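PDB 3KOS: HTH-type transcriptional activator AmpR from Citrobacter freundii, which regulates transcription of the AmpC beta-lactamase gene as a LysR-family DNA-binding protein, seen here as its effector-binding domain. Local coordinates for residues Ile16-Gly20 with Thr21-Gly25. Numbering follows the deposited sequence.
Sequences IGVVG and TFAIG
Val-19 and Ala-23 meet where strand 12-19 passes into the first turn of helix 20-37, the beta-to-alpha junction of a beta-alpha-beta unit (strand 12-19, helix 20-37, strand 41-48) in the LysR effector-binding domain, which has the periplasmic-binding-protein fold. The chain bends sharply here: the short strand and helix axes stand at 86° to each other. Val-19 is the N-cap residue, and its carbonyl accepts the first i to i+4 bond of the helix. Val-19 O takes this bond from Ala-23 N (3.1 Å) in the carbonyl plane, and a weak, strongly bent one from Phe-22 N, so two N-H groups converge on this oxygen of a buried residue. One residue on, Ile-24 N bonds to Gly-20 O at 2.9 Å and nearly straight, 168° at the hydrogen.

Apolar contacts flank these bonds. Val-18 points toward the helix; with CG1 anti to the backbone N (chi1 -176°), that methyl lies at the edge of the Phe-22 ring, near its plane, 3.8 Å from CD1, and also touches Ala-23 CB at 3.9 Å. Val-19 meets the root of Phe-22 instead, its CG1 lying 3.7 Å from Phe-22 CB, while the phenyl group extends away to Ile-63 and the ring of Tyr-182. Ala-23 also packs on Thr-47 of the neighbouring parallel strand.

Thr-21 touches Ser-138, Met-159 and Phe-160, consistent with the helix start lining the pocket where LysR-type domains usually bind effectors; its OG1 hydrogen-bonds to O2S of a bound MES, probably from the crystallisation liquor.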
ATOM      1  N   ILE A  16     -10.801  -9.295  10.908  1.00  9.62           N
ATOM      2  CA  ILE A  16     -10.751  -9.438   9.466  1.00  7.92           C
ATOM      3  C   ILE A  16      -9.507  -8.770   8.881  1.00  8.49           C
ATOM      4  O   ILE A  16      -9.229  -7.616   9.172  1.00 10.61           O
ATOM      5  CB  ILE A  16     -11.996  -8.850   8.814  1.00 10.80           C
ATOM      6  CG1 ILE A  16     -13.252  -9.517   9.400  1.00 13.23           C
ATOM      7  CG2 ILE A  16     -11.947  -9.043   7.315  1.00 15.12           C
ATOM      8  CD1 ILE A  16     -14.503  -9.294   8.588  1.00 19.15           C
ATOM      9  N   GLY A  17      -8.781  -9.515   8.055  1.00  8.18           N
ATOM     10  CA  GLY A  17      -7.622  -8.991   7.343  1.00  9.02           C
ATOM     11  C   GLY A  17      -8.005  -8.715   5.899  1.00  9.00           C
ATOM     12  O   GLY A  17      -8.383  -9.633   5.172  1.00  8.80           O
ATOM     13  N   VAL A  18      -7.891  -7.456   5.477  1.00  7.93           N
ATOM     14  CA  VAL A  18      -8.434  -7.022   4.196  1.00  6.21           C
ATOM     15  C   VAL A  18      -7.312  -6.523   3.275  1.00  7.59           C
ATOM     16  O   VAL A  18      -6.528  -5.675   3.679  1.00  6.92           O
ATOM     17  CB  VAL A  18      -9.443  -5.853   4.397  1.00  9.31           C
ATOM     18  CG1 VAL A  18     -10.084  -5.458   3.061  1.00  7.55           C
ATOM     19  CG2 VAL A  18     -10.532  -6.252   5.397  1.00 11.25           C
ATOM     20  N   VAL A  19      -7.243  -7.029   2.047  1.00  6.85           N
ATOM     21  CA  VAL A  19      -6.248  -6.501   1.109  1.00  7.25           C
ATOM     22  C   VAL A  19      -6.463  -4.986   0.986  1.00  6.66           C
ATOM     23  O   VAL A  19      -7.595  -4.518   0.869  1.00  6.01           O
ATOM     24  CB  VAL A  19      -6.292  -7.225  -0.268  1.00  7.73           C
ATOM     25  CG1 VAL A  19      -7.694  -7.130  -0.919  1.00  6.89           C
ATOM     26  CG2 VAL A  19      -5.217  -6.684  -1.197  1.00  7.14           C
ATOM     27  N   GLY A  20      -5.374  -4.217   1.046  1.00  7.11           N
ATOM     28  CA  GLY A  20      -5.487  -2.780   1.212  1.00  8.22           C
ATOM     29  C   GLY A  20      -6.310  -2.121   0.125  1.00  7.59           C
ATOM     30  O   GLY A  20      -7.089  -1.193   0.379  1.00  7.55           O
ATOM     31  N   THR A  21      -6.128  -2.600  -1.100  1.00  7.21           N
ATOM     32  CA  THR A  21      -6.827  -2.037  -2.244  1.00  8.51           C
ATOM     33  C   THR A  21      -8.340  -2.096  -2.047  1.00  8.65           C
ATOM     34  O   THR A  21      -9.058  -1.133  -2.334  1.00  8.67           O
ATOM     35  CB  THR A  21      -6.417  -2.754  -3.532  1.00  9.29           C
ATOM     36  OG1 THR A  21      -5.006  -2.556  -3.738  1.00 10.73           O
ATOM     37  CG2 THR A  21      -7.177  -2.192  -4.725  1.00  9.89           C
ATOM     38  N   PHE A  22      -8.820  -3.225  -1.550  1.00  7.05           N
ATOM     39  CA  PHE A  22     -10.254  -3.383  -1.266  1.00  7.28           C
ATOM     40  C   PHE A  22     -10.712  -2.538  -0.082  1.00  7.92           C
ATOM     41  O   PHE A  22     -11.822  -2.014  -0.092  1.00  8.19           O
ATOM     42  CB  PHE A  22     -10.589  -4.845  -1.015  1.00  6.04           C
ATOM     43  CG  PHE A  22     -12.070  -5.132  -0.908  1.00  7.45           C
ATOM     44  CD1 PHE A  22     -12.698  -5.119   0.321  1.00  6.63           C
ATOM     45  CD2 PHE A  22     -12.818  -5.440  -2.038  1.00  7.74           C
ATOM     46  CE1 PHE A  22     -14.054  -5.403   0.430  1.00  7.98           C
ATOM     47  CE2 PHE A  22     -14.179  -5.721  -1.938  1.00  7.72           C
ATOM     48  CZ  PHE A  22     -14.794  -5.699  -0.700  1.00 11.08           C
ATOM     49  N   ALA A  23      -9.875  -2.430   0.951  1.00  7.40           N
ATOM     50  CA  ALA A  23     -10.224  -1.614   2.107  1.00  9.02           C
ATOM     51  C   ALA A  23     -10.457  -0.165   1.683  1.00  9.50           C
ATOM     52  O   ALA A  23     -11.463   0.454   2.040  1.00  8.09           O
ATOM     53  CB  ALA A  23      -9.109  -1.697   3.167  1.00  9.45           C
ATOM     54  N   ILE A  24      -9.523   0.378   0.909  1.00  7.36           N
ATOM     55  CA  ILE A  24      -9.612   1.776   0.499  1.00  8.03           C
ATOM     56  C   ILE A  24     -10.705   1.993  -0.549  1.00 10.16           C
ATOM     57  O   ILE A  24     -11.453   2.973  -0.503  1.00 11.52           O
ATOM     58  CB  ILE A  24      -8.260   2.272  -0.079  1.00  7.56           C
ATOM     59  CG1 ILE A  24      -7.159   2.200   0.978  1.00  9.45           C
ATOM     60  CG2 ILE A  24      -8.392   3.690  -0.600  1.00 12.91           C
ATOM     61  CD1 ILE A  24      -7.485   2.956   2.287  1.00  8.53           C
ATOM     62  N   GLY A  25     -10.802   1.069  -1.497  1.00  9.14           N
ATOM     63  CA  GLY A  25     -11.647   1.285  -2.656  1.00 10.06           C
ATOM     64  C   GLY A  25     -13.081   0.838  -2.486  1.00 11.87           C
ATOM     65  O   GLY A  25     -13.937   1.204  -3.287  1.00 14.48           O
TER